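Local coordinates for nucleoprotein (Sendai virus, PDB 6M7D) that coats the viral genomic RNA, one subunit per six nucleotides, and assembles into the helical nucleocapsid that serves as template for transcription and replication, at residues D46-L58 against L158-I170. Sequence-based numbering, arbitrary orientation.
Sequences DDADKLSIATTFL and LQIYGYPACLGAI
Two nearly parallel helices pack side by side in the probable Ncore of this paramyxovirus nucleoprotein, with Y163 of one lying against D47 and K50 of the other. The axes of helices 47-58 and 163-170 come within 10.2 Å at an angle of 7°. Y163 sits in the first turn of its helix. Its CG is anti to the backbone N (chi1 158°), which sends the ring toward the other helix. K50 crosses it at about a right angle. K50 CB lies over one face of the Y163 ring, 3.7 Å from its centroid, as a CH-pi contact. The extended chain of K50 continues across the ring, with K50 CD 3.7 Å from Y163 CE2. The D47 carboxylate lies beside the base of the same side chain, its plane turned 36° from the ring. L51 lies one turn after D47. L51 CD1 reaches C166 CB (3.7 Å) and I170 CD1, while L51 CD2 meets L158 CD1. L158 comes from the end of the preceding helix, and its other methyl, CD2, rests on A48 CA. Farther along, A54 and I170 also pack on L78 of helix 68-80, so that helix borders the same interface. No hydrogen bond joins the two segments. A54 CB closes against L167 CD1 at 3.9 Å.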
ATOM      1  N   ASP A  46       7.768  19.173  25.322  1.00 19.93           N
ATOM      2  CA  ASP A  46       6.823  18.423  26.190  1.00 19.93           C
ATOM      3  C   ASP A  46       6.196  17.281  25.384  1.00 19.93           C
ATOM      4  O   ASP A  46       5.615  17.559  24.319  1.00 19.93           O
ATOM      5  CB  ASP A  46       5.760  19.352  26.779  1.00 19.93           C
ATOM      6  CG  ASP A  46       4.915  18.695  27.857  1.00 19.93           C
ATOM      7  OD1 ASP A  46       3.984  19.356  28.356  1.00 19.93           O
ATOM      8  OD2 ASP A  46       5.196  17.527  28.188  1.00 19.93           O
ATOM      9  N   ASP A  47       6.298  16.050  25.897  1.00 18.64           N
ATOM     10  CA  ASP A  47       5.737  14.858  25.206  1.00 18.64           C
ATOM     11  C   ASP A  47       4.215  14.989  25.096  1.00 18.64           C
ATOM     12  O   ASP A  47       3.661  14.536  24.077  1.00 18.64           O
ATOM     13  CB  ASP A  47       6.186  13.545  25.852  1.00 18.64           C
ATOM     14  CG  ASP A  47       7.582  13.116  25.431  1.00 18.64           C
ATOM     15  OD1 ASP A  47       8.196  13.839  24.622  1.00 18.64           O
ATOM     16  OD2 ASP A  47       8.039  12.062  25.912  1.00 18.64           O
ATOM     17  N   ALA A  48       3.569  15.499  26.150  1.00 17.84           N
ATOM     18  CA  ALA A  48       2.099  15.683  26.155  1.00 17.84           C
ATOM     19  C   ALA A  48       1.720  16.705  25.079  1.00 17.84           C
ATOM     20  O   ALA A  48       0.745  16.460  24.344  1.00 17.84           O
ATOM     21  CB  ALA A  48       1.653  16.135  27.523  1.00 17.84           C
ATOM     22  N   ASP A  49       2.488  17.794  24.986  1.00 18.06           N
ATOM     23  CA  ASP A  49       2.245  18.855  23.974  1.00 18.06           C
ATOM     24  C   ASP A  49       2.446  18.258  22.578  1.00 18.06           C
ATOM     25  O   ASP A  49       1.614  18.528  21.694  1.00 18.06           O
ATOM     26  CB  ASP A  49       3.177  20.048  24.197  1.00 18.06           C
ATOM     27  CG  ASP A  49       2.985  20.726  25.543  1.00 18.06           C
ATOM     28  OD1 ASP A  49       3.750  21.665  25.838  1.00 18.06           O
ATOM     29  OD2 ASP A  49       2.072  20.309  26.282  1.00 18.06           O
ATOM     30  N   LYS A  50       3.489  17.438  22.419  1.00 15.90           N
ATOM     31  CA  LYS A  50       3.810  16.800  21.116  1.00 15.90           C
ATOM     32  C   LYS A  50       2.655  15.881  20.702  1.00 15.90           C
ATOM     33  O   LYS A  50       2.283  15.911  19.515  1.00 15.90           O
ATOM     34  CB  LYS A  50       5.137  16.042  21.222  1.00 15.90           C
ATOM     35  CG  LYS A  50       6.361  16.925  21.424  1.00 15.90           C
ATOM     36  CD  LYS A  50       7.656  16.154  21.550  1.00 15.90           C
ATOM     37  CE  LYS A  50       8.863  17.049  21.727  1.00 15.90           C
ATOM     38  NZ  LYS A  50      10.109  16.261  21.870  1.00 15.90           N
ATOM     39  N   LEU A  51       2.090  15.126  21.649  1.00 13.23           N
ATOM     40  CA  LEU A  51       0.970  14.248  21.332  1.00 13.23           C
ATOM     41  C   LEU A  51      -0.290  15.052  21.039  1.00 13.23           C
ATOM     42  O   LEU A  51      -1.094  14.669  20.182  1.00 13.23           O
ATOM     43  CB  LEU A  51       0.722  13.263  22.470  1.00 13.23           C
ATOM     44  CG  LEU A  51      -0.212  12.117  22.078  1.00 13.23           C
ATOM     45  CD1 LEU A  51       0.449  11.233  21.038  1.00 13.23           C
ATOM     46  CD2 LEU A  51      -0.632  11.310  23.286  1.00 13.23           C
ATOM     47  N   SER A  52      -0.479  16.171  21.739  1.00 13.35           N
ATOM     48  CA  SER A  52      -1.607  17.043  21.433  1.00 13.35           C
ATOM     49  C   SER A  52      -1.485  17.617  20.030  1.00 13.35           C
ATOM     50  O   SER A  52      -2.481  17.739  19.310  1.00 13.35           O
ATOM     51  CB  SER A  52      -1.696  18.163  22.463  1.00 13.35           C
ATOM     52  OG  SER A  52      -3.037  18.574  22.643  1.00 13.35           O
ATOM     53  N   ILE A  53      -0.267  17.965  19.621  1.00 11.36           N
ATOM     54  CA  ILE A  53      -0.053  18.491  18.278  1.00 11.36           C
ATOM     55  C   ILE A  53      -0.300  17.410  17.237  1.00 11.36           C
ATOM     56  O   ILE A  53      -0.870  17.671  16.173  1.00 11.36           O
ATOM     57  CB  ILE A  53       1.363  19.077  18.161  1.00 11.36           C
ATOM     58  CG1 ILE A  53       1.469  20.365  18.973  1.00 11.36           C
ATOM     59  CG2 ILE A  53       1.713  19.335  16.721  1.00 11.36           C
ATOM     60  CD1 ILE A  53       2.869  20.879  19.086  1.00 11.36           C
ATOM     61  N   ALA A  54       0.124  16.179  17.524  1.00  9.28           N
ATOM     62  CA  ALA A  54      -0.140  15.074  16.610  1.00  9.28           C
ATOM     63  C   ALA A  54      -1.635  14.828  16.461  1.00  9.28           C
ATOM     64  O   ALA A  54      -2.130  14.603  15.350  1.00  9.28           O
ATOM     65  CB  ALA A  54       0.565  13.812  17.099  1.00  9.28           C
ATOM     66  N   THR A  55      -2.372  14.868  17.569  1.00  9.39           N
ATOM     67  CA  THR A  55      -3.814  14.679  17.496  1.00  9.39           C
ATOM     68  C   THR A  55      -4.487  15.844  16.779  1.00  9.39           C
ATOM     69  O   THR A  55      -5.483  15.655  16.077  1.00  9.39           O
ATOM     70  CB  THR A  55      -4.388  14.499  18.899  1.00  9.39           C
ATOM     71  OG1 THR A  55      -3.762  13.372  19.523  1.00  9.39           O
ATOM     72  CG2 THR A  55      -5.883  14.262  18.840  1.00  9.39           C
ATOM     73  N   THR A  56      -3.943  17.052  16.924  1.00 10.31           N
ATOM     74  CA  THR A  56      -4.489  18.196  16.199  1.00 10.31           C
ATOM     75  C   THR A  56      -4.264  18.052  14.702  1.00 10.31           C
ATOM     76  O   THR A  56      -5.157  18.347  13.904  1.00 10.31           O
ATOM     77  CB  THR A  56      -3.864  19.490  16.709  1.00 10.31           C
ATOM     78  OG1 THR A  56      -3.620  19.380  18.116  1.00 10.31           O
ATOM     79  CG2 THR A  56      -4.793  20.654  16.465  1.00 10.31           C
ATOM     80  N   PHE A  57      -3.074  17.604  14.304  1.00  8.31           N
ATOM     81  CA  PHE A  57      -2.820  17.317  12.896  1.00  8.31           C
ATOM     82  C   PHE A  57      -3.781  16.262  12.372  1.00  8.31           C
ATOM     83  O   PHE A  57      -4.341  16.404  11.278  1.00  8.31           O
ATOM     84  CB  PHE A  57      -1.380  16.852  12.706  1.00  8.31           C
ATOM     85  CG  PHE A  57      -0.363  17.931  12.887  1.00  8.31           C
ATOM     86  CD1 PHE A  57       0.970  17.612  13.061  1.00  8.31           C
ATOM     87  CD2 PHE A  57      -0.731  19.258  12.878  1.00  8.31           C
ATOM     88  CE1 PHE A  57       1.908  18.596  13.225  1.00  8.31           C
ATOM     89  CE2 PHE A  57       0.206  20.244  13.043  1.00  8.31           C
ATOM     90  CZ  PHE A  57       1.525  19.911  13.217  1.00  8.31           C
ATOM     91  N   LEU A  58      -3.984  15.192  13.140  1.00  8.75           N
ATOM     92  CA  LEU A  58      -4.876  14.129  12.696  1.00  8.75           C
ATOM     93  C   LEU A  58      -6.311  14.619  12.581  1.00  8.75           C
ATOM     94  O   LEU A  58      -7.040  14.214  11.671  1.00  8.75           O
ATOM     95  CB  LEU A  58      -4.791  12.943  13.651  1.00  8.75           C
ATOM     96  CG  LEU A  58      -5.463  11.671  13.142  1.00  8.75           C
ATOM     97  CD1 LEU A  58      -4.633  11.031  12.053  1.00  8.75           C
ATOM     98  CD2 LEU A  58      -5.684  10.711  14.277  1.00  8.75           C
ATOM     99  N   LEU A 158       0.886   7.594  27.667  1.00 16.17           N
ATOM    100  CA  LEU A 158       2.003   8.422  27.239  1.00 16.17           C
ATOM    101  C   LEU A 158       3.053   8.559  28.329  1.00 16.17           C
ATOM    102  O   LEU A 158       4.240   8.720  28.026  1.00 16.17           O
ATOM    103  CB  LEU A 158       1.493   9.798  26.818  1.00 16.17           C
ATOM    104  CG  LEU A 158       2.534  10.869  26.510  1.00 16.17           C
ATOM    105  CD1 LEU A 158       2.843  10.900  25.028  1.00 16.17           C
ATOM    106  CD2 LEU A 158       2.031  12.211  26.986  1.00 16.17           C
ATOM    107  N   GLN A 159       2.644   8.508  29.595  1.00 16.46           N
ATOM    108  CA  GLN A 159       3.636   8.538  30.663  1.00 16.46           C
ATOM    109  C   GLN A 159       4.219   7.151  30.910  1.00 16.46           C
ATOM    110  O   GLN A 159       5.319   7.027  31.458  1.00 16.46           O
ATOM    111  CB  GLN A 159       3.029   9.116  31.940  1.00 16.46           C
ATOM    112  CG  GLN A 159       1.820   8.376  32.459  1.00 16.46           C
ATOM    113  CD  GLN A 159       2.116   7.587  33.719  1.00 16.46           C
ATOM    114  OE1 GLN A 159       3.187   7.721  34.312  1.00 16.46           O
ATOM    115  NE2 GLN A 159       1.164   6.760  34.138  1.00 16.46           N
ATOM    116  N   ILE A 160       3.504   6.102  30.509  1.00 13.55           N
ATOM    117  CA  ILE A 160       4.023   4.743  30.653  1.00 13.55           C
ATOM    118  C   ILE A 160       4.836   4.348  29.430  1.00 13.55           C
ATOM    119  O   ILE A 160       6.033   4.059  29.522  1.00 13.55           O
ATOM    120  CB  ILE A 160       2.875   3.754  30.911  1.00 13.55           C
ATOM    121  CG1 ILE A 160       2.357   3.912  32.337  1.00 13.55           C
ATOM    122  CG2 ILE A 160       3.335   2.330  30.685  1.00 13.55           C
ATOM    123  CD1 ILE A 160       3.443   4.167  33.347  1.00 13.55           C
ATOM    124  N   TYR A 161       4.198   4.323  28.268  1.00 13.50           N
ATOM    125  CA  TYR A 161       4.898   4.169  27.005  1.00 13.50           C
ATOM    126  C   TYR A 161       5.241   5.550  26.480  1.00 13.50           C
ATOM    127  O   TYR A 161       4.424   6.468  26.546  1.00 13.50           O
ATOM    128  CB  TYR A 161       4.038   3.411  25.998  1.00 13.50           C
ATOM    129  CG  TYR A 161       3.430   2.159  26.570  1.00 13.50           C
ATOM    130  CD1 TYR A 161       2.196   2.187  27.195  1.00 13.50           C
ATOM    131  CD2 TYR A 161       4.099   0.951  26.498  1.00 13.50           C
ATOM    132  CE1 TYR A 161       1.649   1.049  27.727  1.00 13.50           C
ATOM    133  CE2 TYR A 161       3.556  -0.192  27.025  1.00 13.50           C
ATOM    134  CZ  TYR A 161       2.332  -0.139  27.639  1.00 13.50           C
ATOM    135  OH  TYR A 161       1.787  -1.285  28.166  1.00 13.50           O
ATOM    136  N   GLY A 162       6.452   5.704  25.979  1.00 12.81           N
ATOM    137  CA  GLY A 162       6.926   7.018  25.603  1.00 12.81           C
ATOM    138  C   GLY A 162       6.054   7.677  24.554  1.00 12.81           C
ATOM    139  O   GLY A 162       5.133   7.094  23.988  1.00 12.81           O
ATOM    140  N   TYR A 163       6.348   8.948  24.315  1.00 12.34           N
ATOM    141  CA  TYR A 163       5.766   9.619  23.160  1.00 12.34           C
ATOM    142  C   TYR A 163       6.177   8.975  21.843  1.00 12.34           C
ATOM    143  O   TYR A 163       5.350   8.962  20.917  1.00 12.34           O
ATOM    144  CB  TYR A 163       6.137  11.104  23.190  1.00 12.34           C
ATOM    145  CG  TYR A 163       6.060  11.798  21.857  1.00 12.34           C
ATOM    146  CD1 TYR A 163       4.839  12.086  21.272  1.00 12.34           C
ATOM    147  CD2 TYR A 163       7.209  12.177  21.192  1.00 12.34           C
ATOM    148  CE1 TYR A 163       4.771  12.723  20.058  1.00 12.34           C
ATOM    149  CE2 TYR A 163       7.149  12.811  19.984  1.00 12.34           C
ATOM    150  CZ  TYR A 163       5.930  13.085  19.421  1.00 12.34           C
ATOM    151  OH  TYR A 163       5.880  13.722  18.211  1.00 12.34           O
ATOM    152  N   PRO A 164       7.398   8.453  21.672  1.00 10.12           N
ATOM    153  CA  PRO A 164       7.668   7.662  20.464  1.00 10.12           C
ATOM    154  C   PRO A 164       6.674   6.539  20.242  1.00 10.12           C
ATOM    155  O   PRO A 164       6.265   6.316  19.103  1.00 10.12           O
ATOM    156  CB  PRO A 164       9.084   7.134  20.716  1.00 10.12           C
ATOM    157  CG  PRO A 164       9.709   8.175  21.519  1.00 10.12           C
ATOM    158  CD  PRO A 164       8.642   8.725  22.413  1.00 10.12           C
ATOM    159  N   ALA A 165       6.240   5.854  21.300  1.00  9.44           N
ATOM    160  CA  ALA A 165       5.306   4.744  21.136  1.00  9.44           C
ATOM    161  C   ALA A 165       3.934   5.224  20.685  1.00  9.44           C
ATOM    162  O   ALA A 165       3.325   4.626  19.792  1.00  9.44           O
ATOM    163  CB  ALA A 165       5.197   3.960  22.439  1.00  9.44           C
ATOM    164  N   CYS A 166       3.440   6.314  21.273  1.00 11.99           N
ATOM    165  CA  CYS A 166       2.124   6.831  20.909  1.00 11.99           C
ATOM    166  C   CYS A 166       2.131   7.410  19.498  1.00 11.99           C
ATOM    167  O   CYS A 166       1.232   7.137  18.687  1.00 11.99           O
ATOM    168  CB  CYS A 166       1.697   7.888  21.925  1.00 11.99           C
ATOM    169  SG  CYS A 166       1.009   7.216  23.459  1.00 11.99           S
ATOM    170  N   LEU A 167       3.138   8.227  19.195  1.00  7.71           N
ATOM    171  CA  LEU A 167       3.288   8.756  17.849  1.00  7.71           C
ATOM    172  C   LEU A 167       3.445   7.636  16.834  1.00  7.71           C
ATOM    173  O   LEU A 167       2.907   7.715  15.725  1.00  7.71           O
ATOM    174  CB  LEU A 167       4.484   9.700  17.801  1.00  7.71           C
ATOM    175  CG  LEU A 167       4.706  10.442  16.490  1.00  7.71           C
ATOM    176  CD1 LEU A 167       3.693  11.550  16.324  1.00  7.71           C
ATOM    177  CD2 LEU A 167       6.111  10.975  16.436  1.00  7.71           C
ATOM    178  N   GLY A 168       4.173   6.579  17.193  1.00  6.52           N
ATOM    179  CA  GLY A 168       4.300   5.446  16.303  1.00  6.52           C
ATOM    180  C   GLY A 168       2.984   4.742  16.073  1.00  6.52           C
ATOM    181  O   GLY A 168       2.701   4.303  14.963  1.00  6.52           O
ATOM    182  N   ALA A 169       2.161   4.623  17.114  1.00  6.32           N
ATOM    183  CA  ALA A 169       0.823   4.074  16.931  1.00  6.32           C
ATOM    184  C   ALA A 169       0.051   4.866  15.886  1.00  6.32           C
ATOM    185  O   ALA A 169      -0.473   4.300  14.917  1.00  6.32           O
ATOM    186  CB  ALA A 169       0.072   4.067  18.259  1.00  6.32           C
ATOM    187  N   ILE A 170       0.006   6.188  16.051  1.00  5.77           N
ATOM    188  CA  ILE A 170      -0.774   7.026  15.137  1.00  5.77           C
ATOM    189  C   ILE A 170      -0.236   6.924  13.711  1.00  5.77           C
ATOM    190  O   ILE A 170      -0.991   6.739  12.745  1.00  5.77           O
ATOM    191  CB  ILE A 170      -0.787   8.482  15.631  1.00  5.77           C
ATOM    192  CG1 ILE A 170      -1.365   8.558  17.041  1.00  5.77           C
ATOM    193  CG2 ILE A 170      -1.585   9.354  14.695  1.00  5.77           C
ATOM    194  CD1 ILE A 170      -1.313   9.937  17.638  1.00  5.77           C
TER